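Local coordinates for protein phosphoribosylaminoimidazole-succinocarboxamide synthase (Pyrococcus horikoshii, PDB 4O7V) that catalyses the ATP-dependent joining of L-aspartate to carboxyaminoimidazole ribonucleotide, forming SAICAR in de novo purine biosynthesis, at residues A[88-93]-A[176-181]. Residues are numbered along the deposited sequence; the frame is centred on the assembly and turned at random.
Sequences LEVVVR and LEFGKD. With U5P (uridine-5'-monophosphate), chain D; UDP (uridine-5'-diphosphate), chain B.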
loop_
_atom_site.group_PDB
_atom_site.type_symbol
_atom_site.label_atom_id
_atom_site.label_comp_id
_atom_site.label_asym_id
_atom_site.label_seq_id
_atom_site.Cartn_x
_atom_site.Cartn_y
_atom_site.Cartn_z
ATOM N N LEU A 88 -0.980 1.092 -13.862
ATOM C CA LEU A 88 -1.657 0.635 -12.649
ATOM C C LEU A 88 -2.459 -0.627 -12.880
ATOM O O LEU A 88 -2.966 -0.878 -13.980
ATOM C CB LEU A 88 -2.615 1.707 -12.104
ATOM C CG LEU A 88 -2.087 3.100 -11.704
ATOM C CD1 LEU A 88 -3.268 4.035 -11.469
ATOM C CD2 LEU A 88 -1.195 3.035 -10.474
ATOM N N GLU A 89 -2.559 -1.426 -11.828
ATOM C CA GLU A 89 -3.579 -2.450 -11.731
ATOM C C GLU A 89 -4.441 -2.028 -10.539
ATOM O O GLU A 89 -3.925 -1.765 -9.447
ATOM C CB GLU A 89 -2.946 -3.841 -11.579
ATOM C CG GLU A 89 -2.444 -4.382 -12.922
ATOM C CD GLU A 89 -1.436 -5.526 -12.822
ATOM O OE1 GLU A 89 -0.827 -5.870 -13.866
ATOM O OE2 GLU A 89 -1.226 -6.090 -11.721
ATOM N N VAL A 90 -5.745 -1.900 -10.783
ATOM C CA VAL A 90 -6.694 -1.387 -9.798
ATOM C C VAL A 90 -7.579 -2.532 -9.335
ATOM O O VAL A 90 -8.423 -3.019 -10.095
ATOM C CB VAL A 90 -7.553 -0.246 -10.393
ATOM C CG1 VAL A 90 -8.515 0.327 -9.349
ATOM C CG2 VAL A 90 -6.656 0.859 -10.938
ATOM N N VAL A 91 -7.374 -2.973 -8.096
ATOM C CA VAL A 91 -8.078 -4.124 -7.555
ATOM C C VAL A 91 -9.213 -3.691 -6.605
ATOM O O VAL A 91 -9.003 -2.911 -5.679
ATOM C CB VAL A 91 -7.103 -5.099 -6.838
ATOM C CG1 VAL A 91 -7.870 -6.202 -6.129
ATOM C CG2 VAL A 91 -6.095 -5.685 -7.830
ATOM N N VAL A 92 -10.413 -4.200 -6.850
ATOM C CA VAL A 92 -11.558 -3.948 -5.984
ATOM C C VAL A 92 -11.909 -5.276 -5.298
ATOM O O VAL A 92 -11.948 -6.310 -5.948
ATOM C CB VAL A 92 -12.770 -3.423 -6.788
ATOM C CG1 VAL A 92 -13.878 -2.964 -5.855
ATOM C CG2 VAL A 92 -12.362 -2.285 -7.716
ATOM N N ARG A 93 -12.131 -5.249 -3.988
ATOM C CA ARG A 93 -12.360 -6.472 -3.213
ATOM C C ARG A 93 -13.633 -6.352 -2.366
ATOM O O ARG A 93 -13.816 -5.361 -1.652
ATOM C CB ARG A 93 -11.129 -6.779 -2.343
ATOM C CG ARG A 93 -9.806 -6.303 -2.960
ATOM C CD ARG A 93 -8.560 -6.786 -2.226
ATOM N NE ARG A 93 -8.368 -8.206 -2.463
ATOM C CZ ARG A 93 -7.290 -8.790 -2.975
ATOM N NH1 ARG A 93 -6.200 -8.103 -3.313
ATOM N NH2 ARG A 93 -7.323 -10.102 -3.142
ATOM N N LEU A 176 -8.872 -4.139 -12.565
ATOM C CA LEU A 176 -9.062 -3.291 -13.735
ATOM C C LEU A 176 -7.795 -2.522 -14.134
ATOM O O LEU A 176 -6.886 -2.300 -13.319
ATOM C CB LEU A 176 -10.192 -2.287 -13.481
ATOM C CG LEU A 176 -11.552 -2.807 -13.030
ATOM C CD1 LEU A 176 -12.441 -1.616 -12.707
ATOM C CD2 LEU A 176 -12.193 -3.702 -14.080
ATOM N N GLU A 177 -7.763 -2.103 -15.396
ATOM C CA GLU A 177 -6.738 -1.207 -15.905
ATOM C C GLU A 177 -7.388 -0.064 -16.653
ATOM O O GLU A 177 -8.510 -0.198 -17.160
ATOM C CB GLU A 177 -5.764 -1.961 -16.804
ATOM C CG GLU A 177 -4.956 -3.024 -16.060
ATOM C CD GLU A 177 -3.907 -3.701 -16.922
ATOM O OE1 GLU A 177 -3.397 -3.087 -17.880
ATOM O OE2 GLU A 177 -3.577 -4.859 -16.635
ATOM N N PHE A 178 -6.691 1.063 -16.719
ATOM C CA PHE A 178 -7.238 2.275 -17.302
ATOM C C PHE A 178 -6.201 2.984 -18.150
ATOM O O PHE A 178 -4.994 2.838 -17.939
ATOM C CB PHE A 178 -7.679 3.261 -16.208
ATOM C CG PHE A 178 -8.789 2.766 -15.338
ATOM C CD1 PHE A 178 -10.118 3.101 -15.625
ATOM C CD2 PHE A 178 -8.516 1.978 -14.215
ATOM C CE1 PHE A 178 -11.153 2.661 -14.817
ATOM C CE2 PHE A 178 -9.551 1.525 -13.407
ATOM C CZ PHE A 178 -10.869 1.867 -13.708
ATOM N N GLY A 179 -6.689 3.790 -19.085
ATOM C CA GLY A 179 -5.851 4.702 -19.824
ATOM C C GLY A 179 -6.570 6.012 -20.066
ATOM O O GLY A 179 -7.742 6.183 -19.716
ATOM N N LYS A 180 -5.862 6.934 -20.696
ATOM C CA LYS A 180 -6.417 8.231 -21.021
ATOM C C LYS A 180 -6.648 8.311 -22.529
ATOM O O LYS A 180 -5.783 7.907 -23.313
ATOM C CB LYS A 180 -5.442 9.305 -20.556
ATOM C CG LYS A 180 -6.120 10.537 -19.999
ATOM C CD LYS A 180 -5.428 11.035 -18.739
ATOM C CE LYS A 180 -4.277 11.974 -19.035
ATOM N NZ LYS A 180 -4.064 12.841 -17.836
ATOM N N ASP A 181 -7.824 8.790 -22.940
ATOM C CA ASP A 181 -8.088 9.022 -24.360
ATOM C C ASP A 181 -7.589 10.402 -24.798
ATOM O O ASP A 181 -7.056 11.158 -23.982
ATOM C CB ASP A 181 -9.564 8.778 -24.721
ATOM C CG ASP A 181 -10.517 9.834 -24.160
ATOM O OD1 ASP A 181 -10.095 10.937 -23.744
ATOM O OD2 ASP A 181 -11.726 9.550 -24.157
HETATM N N1 U5P D . -5.406 -9.908 -10.536
HETATM C C2 U5P D . -5.157 -9.915 -11.928
HETATM N N3 U5P D . -3.937 -9.638 -12.394
HETATM C C4 U5P D . -2.944 -9.342 -11.551
HETATM C C5 U5P D . -3.154 -9.321 -10.174
HETATM C C6 U5P D . -4.422 -9.609 -9.677
HETATM O O2 U5P D . -6.074 -10.183 -12.729
HETATM O O4 U5P D . -1.816 -9.083 -12.015
HETATM C "C1'" U5P D . -6.750 -10.206 -10.042
HETATM C "C2'" U5P D . -6.854 -11.598 -9.447
HETATM O "O2'" U5P D . -7.357 -12.533 -10.403
HETATM C "C3'" U5P D . -7.870 -11.405 -8.350
HETATM C "C4'" U5P D . -7.736 -9.951 -7.923
HETATM O "O3'" U5P D . -9.171 -11.570 -8.916
HETATM O "O4'" U5P D . -7.072 -9.284 -8.995
HETATM C "C5'" U5P D . -6.938 -9.796 -6.633
HETATM O "O5'" U5P D . -5.681 -10.453 -6.766
HETATM P P U5P D . -4.770 -10.782 -5.487
HETATM O O1P U5P D . -5.723 -11.411 -4.507
HETATM O O2P U5P D . -3.728 -11.721 -6.044
HETATM O O3P U5P D . -4.233 -9.450 -5.019
HETATM N N1 UDP B . -5.348 -10.127 -10.549
HETATM C C2 UDP B . -5.071 -10.018 -11.930
HETATM N N3 UDP B . -3.811 -9.861 -12.350
HETATM C C4 UDP B . -2.805 -9.807 -11.468
HETATM C C5 UDP B . -3.046 -9.910 -10.100
HETATM C C6 UDP B . -4.354 -10.073 -9.652
HETATM O O2 UDP B . -6.000 -10.066 -12.763
HETATM O O4 UDP B . -1.638 -9.662 -11.882
HETATM C "C1'" UDP B . -6.728 -10.298 -10.103
HETATM C "C2'" UDP B . -6.911 -11.664 -9.467
HETATM O "O2'" UDP B . -7.454 -12.596 -10.404
HETATM C "C3'" UDP B . -7.910 -11.397 -8.371
HETATM C "C4'" UDP B . -7.720 -9.934 -7.999
HETATM O "O4'" UDP B . -7.037 -9.327 -9.096
HETATM O "O3'" UDP B . -9.219 -11.546 -8.921
HETATM C "C5'" UDP B . -6.903 -9.764 -6.722
HETATM O "O5'" UDP B . -5.810 -10.677 -6.729
HETATM P PA UDP B . -4.851 -10.844 -5.452
HETATM O O1A UDP B . -4.371 -9.483 -5.007
HETATM O O2A UDP B . -5.539 -11.719 -4.438
HETATM O O3A UDP B . -3.601 -11.645 -6.080
HETATM P PB UDP B . -3.612 -13.214 -6.465
HETATM O O1B UDP B . -2.198 -13.420 -6.943
HETATM O O2B UDP B . -3.980 -13.938 -5.200
HETATM O O3B UDP B . -4.646 -13.369 -7.556
HETATM O O HOH W 1 -4.094 1.122 -15.454
#
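Val90 and Leu176 form an antiparallel hydrogen-bonded pair. Val90 N gives its hydrogen to Leu176 O at 2.8 Å, and Leu176 N returns the bond to Val90 O at 2.7 Å, nearly straight at 170°. The side chains of both residues and of Phe178 lie on the tightly packed side: a Val90 chi1 of -178° turns CG2 against the edge of the Phe178 ring, 3.9 Å from CE2. Ile149 and Ile152 of helix 143-165 cover this apolar face. Beyond the pair the strands diverge, and a water bridges the widening gap, hydrogen-bonded to Leu88 O at 2.7 Å and accepting from Phe178 N at 2.9 Å. Strands 84-93 and 169-180 are neighbours in the antiparallel sheet of the SAICAR synthetase fold, whose other face carries the nucleotides. There the contact is looser and polar: Glu89 and Glu177 run side by side with carboxylate planes 29° apart, and Glu89 OE1 stands 4.0 Å from Glu177 OE2. Lys122 forms a salt bridge with Glu89 and Lys175 one with Glu177, probably offsetting the like charges, while Glu177 OE1 binds the ADP ribose hydroxyl O2'. An alanine in place of Glu89 would probably leave Lys122 without this carboxylate mate and open a gap beside Glu177 OE2. Farther along the strand, Arg93 hydrogen-bonds the phosphate of the bound uridine nucleotide, modelled as both UMP and UDP.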